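Local coordinates for protein CT_858 (Chlamydia trachomatis, PDB 3DPM), which is probably a serine-type endopeptidase of the S41 family, cutting peptide bonds with a serine nucleophile, at residues 344-349 and 437-442; 361-366 and 443-448; 464-469 and 488-493. One frame throughout, in Å; residues are numbered along the deposited sequence.

Contact 1 (344-349 and 437-442). With LAS (N-acetyl-S-({(2R,3S,4R)-3-hydroxy-2-[(1S)-1-hydroxy-2-methylpropyl]-4-methyl-5-oxopyrrolidin-2-yl}carbonyl)cysteine), chain C.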
loop_
_atom_site.group_PDB
_atom_site.type_symbol
_atom_site.label_atom_id
_atom_site.label_comp_id
_atom_site.label_asym_id
_atom_site.label_seq_id
_atom_site.Cartn_x
_atom_site.Cartn_y
_atom_site.Cartn_z
ATOM N N GLY A 344 14.375 9.296 -8.058
ATOM C CA GLY A 344 13.918 7.918 -7.931
ATOM C C GLY A 344 14.582 7.133 -6.805
ATOM O O GLY A 344 14.701 7.621 -5.690
ATOM N N SER A 345 15.040 5.920 -7.104
ATOM C CA SER A 345 15.682 5.072 -6.108
ATOM C C SER A 345 17.077 5.506 -5.655
ATOM O O SER A 345 18.022 5.557 -6.450
ATOM C CB SER A 345 15.758 3.637 -6.619
ATOM O OG SER A 345 16.643 2.887 -5.808
ATOM N N VAL A 346 17.193 5.787 -4.361
ATOM C CA VAL A 346 18.443 6.217 -3.734
ATOM C C VAL A 346 19.590 5.209 -3.893
ATOM O O VAL A 346 20.718 5.579 -4.228
ATOM C CB VAL A 346 18.238 6.465 -2.222
ATOM C CG1 VAL A 346 19.478 7.071 -1.619
ATOM C CG2 VAL A 346 17.050 7.373 -2.000
ATOM N N LEU A 347 19.304 3.938 -3.634
ATOM C CA LEU A 347 20.327 2.906 -3.746
ATOM C C LEU A 347 20.916 2.854 -5.146
ATOM O O LEU A 347 22.128 2.757 -5.317
ATOM C CB LEU A 347 19.740 1.551 -3.355
ATOM C CG LEU A 347 19.468 1.470 -1.852
ATOM C CD1 LEU A 347 18.719 0.195 -1.542
ATOM C CD2 LEU A 347 20.792 1.534 -1.088
ATOM N N TYR A 348 20.040 2.933 -6.141
ATOM C CA TYR A 348 20.436 2.924 -7.541
ATOM C C TYR A 348 21.331 4.144 -7.797
ATOM O O TYR A 348 22.288 4.077 -8.570
ATOM C CB TYR A 348 19.178 2.976 -8.414
ATOM C CG TYR A 348 19.426 3.062 -9.895
ATOM C CD1 TYR A 348 20.064 2.025 -10.580
ATOM C CD2 TYR A 348 19.014 4.182 -10.624
ATOM C CE1 TYR A 348 20.286 2.097 -11.963
ATOM C CE2 TYR A 348 19.232 4.268 -11.995
ATOM C CZ TYR A 348 19.871 3.220 -12.661
ATOM O OH TYR A 348 20.114 3.309 -14.018
ATOM N N LEU A 349 21.016 5.256 -7.141
ATOM C CA LEU A 349 21.810 6.469 -7.295
ATOM C C LEU A 349 23.209 6.240 -6.709
ATOM O O LEU A 349 24.208 6.672 -7.284
ATOM C CB LEU A 349 21.118 7.644 -6.597
ATOM C CG LEU A 349 21.724 9.056 -6.657
ATOM C CD1 LEU A 349 22.448 9.344 -5.376
ATOM C CD2 LEU A 349 22.640 9.210 -7.862
ATOM N N ILE A 437 21.059 12.334 10.039
ATOM C CA ILE A 437 21.303 10.898 9.936
ATOM C C ILE A 437 21.337 10.495 8.463
ATOM O O ILE A 437 20.432 10.827 7.707
ATOM C CB ILE A 437 20.174 10.099 10.642
ATOM C CG1 ILE A 437 20.186 10.406 12.145
ATOM C CG2 ILE A 437 20.346 8.607 10.394
ATOM C CD1 ILE A 437 19.015 9.809 12.905
ATOM N N PRO A 438 22.377 9.755 8.042
ATOM C CA PRO A 438 22.490 9.330 6.647
ATOM C C PRO A 438 21.492 8.225 6.273
ATOM O O PRO A 438 21.241 7.319 7.067
ATOM C CB PRO A 438 23.938 8.858 6.559
ATOM C CG PRO A 438 24.143 8.221 7.894
ATOM C CD PRO A 438 23.484 9.207 8.851
ATOM N N LEU A 439 20.919 8.306 5.072
ATOM C CA LEU A 439 19.977 7.286 4.619
ATOM C C LEU A 439 20.700 5.940 4.639
ATOM O O LEU A 439 21.845 5.831 4.199
ATOM C CB LEU A 439 19.489 7.596 3.203
ATOM C CG LEU A 439 18.703 8.903 3.060
ATOM C CD1 LEU A 439 18.318 9.139 1.604
ATOM C CD2 LEU A 439 17.460 8.832 3.932
ATOM N N PHE A 440 20.026 4.923 5.159
ATOM C CA PHE A 440 20.588 3.579 5.262
ATOM C C PHE A 440 21.860 3.563 6.114
ATOM O O PHE A 440 22.520 2.530 6.231
ATOM C CB PHE A 440 20.896 3.006 3.873
ATOM C CG PHE A 440 19.699 2.941 2.959
ATOM C CD1 PHE A 440 19.434 3.970 2.062
ATOM C CD2 PHE A 440 18.823 1.865 3.015
ATOM C CE1 PHE A 440 18.314 3.931 1.236
ATOM C CE2 PHE A 440 17.695 1.814 2.191
ATOM C CZ PHE A 440 17.443 2.853 1.301
ATOM N N GLY A 441 22.198 4.704 6.712
ATOM C CA GLY A 441 23.393 4.777 7.531
ATOM C C GLY A 441 24.660 4.947 6.711
ATOM O O GLY A 441 25.761 5.044 7.268
ATOM N N PHE A 442 24.508 4.986 5.388
ATOM C CA PHE A 442 25.641 5.150 4.473
ATOM C C PHE A 442 26.351 6.486 4.665
ATOM O O PHE A 442 25.903 7.517 4.161
ATOM C CB PHE A 442 25.167 5.041 3.023
ATOM C CG PHE A 442 24.836 3.636 2.587
ATOM C CD1 PHE A 442 24.566 2.636 3.521
ATOM C CD2 PHE A 442 24.739 3.326 1.238
ATOM C CE1 PHE A 442 24.202 1.354 3.111
ATOM C CE2 PHE A 442 24.375 2.048 0.821
ATOM C CZ PHE A 442 24.106 1.060 1.760
HETATM C C18 LAS C . 13.401 11.063 -5.089
HETATM O O19 LAS C . 13.762 10.457 -6.114
HETATM C C9 LAS C . 12.518 10.338 -4.070
HETATM C C10 LAS C . 13.089 10.483 -2.647
HETATM C C11 LAS C . 14.414 9.809 -2.297
HETATM C C16 LAS C . 15.143 9.313 -3.541
HETATM C C12 LAS C . 15.248 10.867 -1.574
HETATM O O17 LAS C . 12.122 9.929 -1.761
HETATM N N8 LAS C . 12.237 8.937 -4.533
HETATM C C6 LAS C . 10.919 8.739 -4.409
HETATM O O7 LAS C . 10.347 7.677 -4.634
HETATM C C5 LAS C . 10.198 9.975 -3.848
HETATM C C20 LAS C . 8.873 10.172 -4.595
HETATM C C3 LAS C . 11.179 11.092 -4.202
HETATM O O2 LAS C . 10.949 11.352 -5.593
#

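Contact 2 (361-366 and 443-448)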
loop_
_atom_site.group_PDB
_atom_site.type_symbol
_atom_site.label_atom_id
_atom_site.label_comp_id
_atom_site.label_asym_id
_atom_site.label_seq_id
_atom_site.Cartn_x
_atom_site.Cartn_y
_atom_site.Cartn_z
ATOM N N LEU A 361 33.220 9.005 -1.388
ATOM C CA LEU A 361 32.527 10.290 -1.422
ATOM C C LEU A 361 31.648 10.469 -0.181
ATOM O O LEU A 361 30.949 9.541 0.225
ATOM C CB LEU A 361 31.643 10.372 -2.672
ATOM C CG LEU A 361 32.220 9.965 -4.031
ATOM C CD1 LEU A 361 31.084 9.859 -5.042
ATOM C CD2 LEU A 361 33.262 10.974 -4.487
ATOM N N GLU A 362 31.688 11.658 0.414
ATOM C CA GLU A 362 30.877 11.980 1.589
ATOM C C GLU A 362 29.421 12.108 1.163
ATOM O O GLU A 362 29.130 12.633 0.086
ATOM C CB GLU A 362 31.312 13.317 2.189
ATOM C CG GLU A 362 32.673 13.320 2.851
ATOM C CD GLU A 362 32.637 12.679 4.222
ATOM O OE1 GLU A 362 31.794 13.106 5.048
ATOM O OE2 GLU A 362 33.447 11.759 4.475
ATOM N N LEU A 363 28.502 11.648 2.004
ATOM C CA LEU A 363 27.082 11.740 1.674
ATOM C C LEU A 363 26.302 12.714 2.567
ATOM O O LEU A 363 26.643 12.935 3.734
ATOM C CB LEU A 363 26.436 10.346 1.733
ATOM C CG LEU A 363 26.866 9.382 0.618
ATOM C CD1 LEU A 363 26.329 7.975 0.866
ATOM C CD2 LEU A 363 26.359 9.924 -0.709
ATOM N N PRO A 364 25.264 13.349 2.000
ATOM C CA PRO A 364 24.458 14.286 2.784
ATOM C C PRO A 364 23.664 13.493 3.807
ATOM O O PRO A 364 23.559 12.271 3.690
ATOM C CB PRO A 364 23.570 14.955 1.726
ATOM C CG PRO A 364 23.513 13.953 0.622
ATOM C CD PRO A 364 24.929 13.449 0.572
ATOM N N LYS A 365 23.122 14.174 4.812
ATOM C CA LYS A 365 22.339 13.509 5.849
ATOM C C LYS A 365 20.932 14.089 5.922
ATOM O O LYS A 365 20.646 15.134 5.336
ATOM C CB LYS A 365 23.027 13.646 7.208
ATOM C CG LYS A 365 24.369 12.947 7.315
ATOM C CD LYS A 365 24.866 13.001 8.755
ATOM C CE LYS A 365 26.209 12.302 8.942
ATOM N NZ LYS A 365 27.304 12.991 8.208
ATOM N N HIS A 366 20.067 13.423 6.675
ATOM C CA HIS A 366 18.683 13.841 6.807
ATOM C C HIS A 366 18.210 14.067 8.245
ATOM O O HIS A 366 18.456 13.228 9.108
ATOM C CB HIS A 366 17.786 12.781 6.163
ATOM C CG HIS A 366 17.897 12.707 4.673
ATOM N ND1 HIS A 366 16.868 13.080 3.833
ATOM C CD2 HIS A 366 18.906 12.293 3.871
ATOM C CE1 HIS A 366 17.239 12.897 2.579
ATOM N NE2 HIS A 366 18.472 12.422 2.573
ATOM N N GLU A 443 27.461 6.462 5.395
ATOM C CA GLU A 443 28.242 7.666 5.649
ATOM C C GLU A 443 28.851 8.200 4.357
ATOM O O GLU A 443 28.804 9.402 4.077
ATOM C CB GLU A 443 29.375 7.367 6.638
ATOM C CG GLU A 443 28.943 7.170 8.082
ATOM C CD GLU A 443 28.413 8.454 8.713
ATOM O OE1 GLU A 443 29.131 9.485 8.657
ATOM O OE2 GLU A 443 27.283 8.430 9.271
ATOM N N LYS A 444 29.419 7.286 3.577
ATOM C CA LYS A 444 30.077 7.633 2.328
ATOM C C LYS A 444 29.885 6.583 1.243
ATOM O O LYS A 444 29.604 5.421 1.529
ATOM C CB LYS A 444 31.570 7.795 2.584
ATOM C CG LYS A 444 32.189 6.537 3.169
ATOM C CD LYS A 444 33.656 6.713 3.541
ATOM C CE LYS A 444 33.856 7.756 4.628
ATOM N NZ LYS A 444 35.281 7.771 5.075
ATOM N N ILE A 445 30.047 7.007 -0.006
ATOM C CA ILE A 445 29.935 6.108 -1.150
ATOM C C ILE A 445 31.296 5.447 -1.349
ATOM O O ILE A 445 32.304 6.134 -1.484
ATOM C CB ILE A 445 29.590 6.870 -2.462
ATOM C CG1 ILE A 445 28.176 7.452 -2.392
ATOM C CG2 ILE A 445 29.696 5.930 -3.649
ATOM C CD1 ILE A 445 27.087 6.404 -2.314
ATOM N N HIS A 446 31.328 4.120 -1.353
ATOM C CA HIS A 446 32.576 3.406 -1.558
ATOM C C HIS A 446 32.647 3.026 -3.024
ATOM O O HIS A 446 31.654 2.573 -3.608
ATOM C CB HIS A 446 32.629 2.167 -0.668
ATOM C CG HIS A 446 32.665 2.488 0.794
ATOM N ND1 HIS A 446 33.746 3.099 1.393
ATOM C CD2 HIS A 446 31.733 2.337 1.765
ATOM C CE1 HIS A 446 33.478 3.312 2.669
ATOM N NE2 HIS A 446 32.263 2.860 2.921
ATOM N N PRO A 447 33.819 3.229 -3.650
ATOM C CA PRO A 447 34.002 2.904 -5.067
ATOM C C PRO A 447 33.686 1.466 -5.438
ATOM O O PRO A 447 34.088 0.532 -4.744
ATOM C CB PRO A 447 35.461 3.293 -5.332
ATOM C CG PRO A 447 36.093 3.335 -3.963
ATOM C CD PRO A 447 35.015 3.889 -3.101
ATOM N N HIS A 448 32.941 1.305 -6.529
ATOM C CA HIS A 448 32.557 -0.006 -7.028
ATOM C C HIS A 448 33.828 -0.842 -7.168
ATOM O O HIS A 448 34.854 -0.356 -7.627
ATOM C CB HIS A 448 31.838 0.142 -8.377
ATOM C CG HIS A 448 31.201 -1.121 -8.868
ATOM N ND1 HIS A 448 31.898 -2.086 -9.562
ATOM C CD2 HIS A 448 29.937 -1.592 -8.740
ATOM C CE1 HIS A 448 31.093 -3.097 -9.838
ATOM N NE2 HIS A 448 29.897 -2.822 -9.349
#

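Contact 3 (464-469 and 488-493). With LAS (N-acetyl-S-({(2R,3S,4R)-3-hydroxy-2-[(1S)-1-hydroxy-2-methylpropyl]-4-methyl-5-oxopyrrolidin-2-yl}carbonyl)cysteine), chain C.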
loop_
_atom_site.group_PDB
_atom_site.type_symbol
_atom_site.label_atom_id
_atom_site.label_comp_id
_atom_site.label_asym_id
_atom_site.label_seq_id
_atom_site.Cartn_x
_atom_site.Cartn_y
_atom_site.Cartn_z
ATOM N N GLN A 464 14.855 21.247 -13.576
ATOM C CA GLN A 464 13.898 20.146 -13.599
ATOM C C GLN A 464 14.575 18.843 -13.189
ATOM O O GLN A 464 14.350 17.790 -13.775
ATOM C CB GLN A 464 13.219 20.011 -14.970
ATOM C CG GLN A 464 12.357 21.219 -15.337
ATOM C CD GLN A 464 11.398 20.948 -16.496
ATOM O OE1 GLN A 464 11.806 20.448 -17.543
ATOM N NE2 GLN A 464 10.123 21.287 -16.313
ATOM N N ASP A 465 15.426 18.958 -12.172
ATOM C CA ASP A 465 16.143 17.837 -11.555
ATOM C C ASP A 465 15.645 17.825 -10.117
ATOM O O ASP A 465 15.850 18.792 -9.381
ATOM C CB ASP A 465 17.650 18.082 -11.549
ATOM C CG ASP A 465 18.296 17.827 -12.895
ATOM O OD1 ASP A 465 17.945 16.819 -13.547
ATOM O OD2 ASP A 465 19.177 18.621 -13.294
ATOM N N PHE A 466 14.995 16.743 -9.721
ATOM C CA PHE A 466 14.466 16.704 -8.381
ATOM C C PHE A 466 14.960 15.565 -7.563
ATOM O O PHE A 466 15.573 14.622 -8.076
ATOM C CB PHE A 466 12.946 16.624 -8.340
ATOM C CG PHE A 466 12.268 17.521 -9.312
ATOM C CD1 PHE A 466 12.225 17.183 -10.660
ATOM C CD2 PHE A 466 11.640 18.696 -8.891
ATOM C CE1 PHE A 466 11.559 17.997 -11.585
ATOM C CE2 PHE A 466 10.970 19.521 -9.807
ATOM C CZ PHE A 466 10.927 19.168 -11.160
ATOM N N SER A 467 14.604 15.568 -6.159
ATOM C CA SER A 467 14.971 14.305 -5.503
ATOM C C SER A 467 16.376 13.919 -5.961
ATOM O O SER A 467 17.284 14.515 -5.342
ATOM C CB SER A 467 14.042 13.151 -5.891
ATOM O OG SER A 467 13.884 12.293 -4.746
ATOM N N CYS A 468 16.521 12.493 -6.186
ATOM C CA CYS A 468 17.874 12.062 -6.457
ATOM C C CYS A 468 18.706 12.822 -7.484
ATOM O O CYS A 468 19.928 12.658 -7.541
ATOM C CB CYS A 468 17.823 10.594 -6.843
ATOM S SG CYS A 468 17.302 9.539 -5.474
ATOM N N ALA A 469 18.050 13.613 -8.326
ATOM C CA ALA A 469 18.773 14.386 -9.320
ATOM C C ALA A 469 19.304 15.665 -8.656
ATOM O O ALA A 469 19.976 16.480 -9.288
ATOM C CB ALA A 469 17.872 14.707 -10.503
ATOM N N ARG A 488 20.696 25.972 -11.489
ATOM C CA ARG A 488 20.246 25.498 -10.187
ATOM C C ARG A 488 19.127 24.446 -10.255
ATOM O O ARG A 488 18.154 24.602 -10.996
ATOM C CB ARG A 488 19.791 26.717 -9.368
ATOM C CG ARG A 488 19.332 26.438 -7.942
ATOM C CD ARG A 488 18.786 27.717 -7.305
ATOM N NE ARG A 488 19.806 28.763 -7.267
ATOM C CZ ARG A 488 20.811 28.805 -6.396
ATOM N NH1 ARG A 488 20.932 27.862 -5.471
ATOM N NH2 ARG A 488 21.712 29.779 -6.465
ATOM N N THR A 489 19.273 23.376 -9.475
ATOM C CA THR A 489 18.273 22.313 -9.435
ATOM C C THR A 489 17.044 22.730 -8.620
ATOM O O THR A 489 17.082 23.685 -7.845
ATOM C CB THR A 489 18.859 21.022 -8.838
ATOM O OG1 THR A 489 19.326 21.289 -7.513
ATOM C CG2 THR A 489 20.026 20.518 -9.688
ATOM N N ALA A 490 15.960 21.986 -8.793
ATOM C CA ALA A 490 14.690 22.263 -8.130
ATOM C C ALA A 490 14.699 22.413 -6.605
ATOM O O ALA A 490 13.987 23.265 -6.060
ATOM C CB ALA A 490 13.675 21.209 -8.537
ATOM N N GLY A 491 15.478 21.591 -5.915
ATOM C CA GLY A 491 15.527 21.688 -4.468
ATOM C C GLY A 491 14.457 20.899 -3.730
ATOM O O GLY A 491 13.812 21.413 -2.810
ATOM N N ALA A 492 14.261 19.648 -4.135
ATOM C CA ALA A 492 13.284 18.781 -3.489
ATOM C C ALA A 492 14.108 17.734 -2.757
ATOM O O ALA A 492 14.261 16.620 -3.242
ATOM C CB ALA A 492 12.403 18.129 -4.531
ATOM N N GLY A 493 14.635 18.088 -1.585
ATOM C CA GLY A 493 15.485 17.154 -0.865
ATOM C C GLY A 493 15.035 16.578 0.467
ATOM O O GLY A 493 15.451 17.050 1.534
HETATM C C18 LAS C . 13.401 11.063 -5.089
HETATM O O19 LAS C . 13.762 10.457 -6.114
HETATM C C9 LAS C . 12.518 10.338 -4.070
HETATM C C10 LAS C . 13.089 10.483 -2.647
HETATM C C11 LAS C . 14.414 9.809 -2.297
HETATM C C16 LAS C . 15.143 9.313 -3.541
HETATM C C12 LAS C . 15.248 10.867 -1.574
HETATM O O17 LAS C . 12.122 9.929 -1.761
HETATM N N8 LAS C . 12.237 8.937 -4.533
HETATM C C6 LAS C . 10.919 8.739 -4.409
HETATM O O7 LAS C . 10.347 7.677 -4.634
HETATM C C5 LAS C . 10.198 9.975 -3.848
HETATM C C20 LAS C . 8.873 10.172 -4.595
HETATM C C3 LAS C . 11.179 11.092 -4.202
HETATM O O2 LAS C . 10.949 11.352 -5.593
#

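Contact 1 (344-349 and 437-442)
L347 lays its branched end over the ring of F440, a CH-pi contact in which CD2 of L347 stands 4.1 Å from the F440 ring centroid and only 9° off the ring normal. CG of L347 lies over the same ring near CZ of F440 (4.0 Å), with CD1 close by. The first torsion of L347 (chi1 -71°) sets CG anti to the carbonyl carbon, swinging its end to the other segment. CD2 also touches a second ring, meeting F442 CE2 obliquely at 4.1 Å. The two phenylalanines pack on each other, CB of F440 lying above one face of F442, toward its rim.

The purely aliphatic part belongs to V346, whose CG1 meets CD1 of L439 at 4.0 Å, the side chains crossing at about a right angle. CB of V346 approaches the F440 ring at its edge, near CE1. Both partners sit on a tight turn, closed by a bond from F442 N to L439 O and close to type I' in its backbone angles. Both central residues have positive phi, easy for G441, which has no side chain, and less usual for F440, whose side chain points toward the helix. V346 and L347 are the first residues of helix 346-354. S345 is its N-cap, OG accepting a weak bond from Y348 N and also hydrogen-bonded to OE1 of E403.

Toward the inhibitor-derived LAS group, V346 offers its second branch, CG2, to the isopropyl carbon C11 at 3.6 Å. The polar contact comes from G344, whose O accepts from the lactam N8 of LAS at 3.0 Å, although the place of this oxygen is less sure. G344 N lies close to LAS O19, at a separation too short to be trusted. The backbone angles of G344 demand glycine.

Contact 2 (361-366 and 443-448)
The flat groups that join L361 to I445 are peptide units, linked at their edges by backbone hydrogen bonds, with the side chains of L361 and I445 on one face of the sheet and those of E362 and K444 on the other. I445 N gives to L361 O at 2.7 Å, and L361 N returns a bond to I445 O at 3.0 Å. A third bond runs from L363 N to E443 O. This is an antiparallel ladder: L361 and I445 form its hydrogen-bonded pair, E362 and K444 the non-hydrogen-bonded one. It adds the short strand 444-445 to strand 361-368, which pairs elsewhere with strand 507-518.

On the first face the CB atoms of L361 and I445 are 4.1 Å apart. L363 crosses I445 at about a right angle, CD2 of L363 resting 3.5 Å from CG1 of I445. Apolar residues suit this face, because Y350 of helix 346-354 and V475 of helix 468-478 pack against it.

The face of E362 and K444 is more polar. K444 CE lies near E362 OE2, but the charged ends stay beyond salt-bridge distance. Further along, K365 NZ makes a long salt bridge of 4.0 Å to OE1 of E443.

Contact 3 (464-469 and 488-493)
S467 meets A492 backbone to backbone: S467 N gives a weak, bent bond to A492 O at 3.1 Å (122° at the hydrogen), and CA of S467 adds a CH···O contact to the same oxygen. Two residues back, A490 N bonds to D465 O at 3.2 Å. Between these two bonds the side chains fit closely. CB of A490 presses obliquely against the F466 ring, 3.3 Å from CD2, while CB of A492 lies at the edge of that ring; alanine is small enough for both places. T489 crosses D465 at about a right angle, its CG2 3.9 Å from CB of D465.

Outside this shell, carboxylates hold the loops. With chi1 at 59°, T489 keeps CG2 beside D465 and sends OG1 to D470 OD1 and V530 N. D470 also takes G491 N and A492 N, so one carboxylate grips the 488-493 loop at several points. G491 has a positive phi, at which a side chain would be jammed against the preceding carbonyl oxygen, so glycine suits the place. D465 in turn receives N462 N and N341 N on its two oxygens, fixing the strand-to-helix loop before S467. F72 meets F466 edge to face.

S467 stands just before helix 468-478, and its OG is bound covalently to C18 of LAS at 1.4 Å. C468 N, at the start of the helix, points nearly straight (176°) at LAS O19, though the bond is weak at 3.4 Å. The group is therefore an acyl ester on serine, its carbonyl oxygen turned toward C468 N, with G344 N also close, an arrangement consistent with an oxyanion hole. That marks S467 as the nucleophile that reacted with the inhibitor, and the N-terminal end of helix 468-478 may add to the polarisation of this carbonyl.

All three contacts belong to the S41 peptidase region, and contacts 1 and 3 both touch the bound LAS group. Their centres lie about 15 Å apart; they meet where V346 N comes 3.9 Å from C468 SG, so the beginnings of helices 346-354 and 468-478 converge on the acylated serine. Contact 2 adjoins contact 1, centre to centre about 9 Å, joined to it by a probable hydrogen bond from H366 N to I437 O at 2.8 Å. It does not reach the bound group: the side chain of L363 is about 11 Å from LAS, and contacts 2 and 3 come no closer than about 5 Å between nearest atoms.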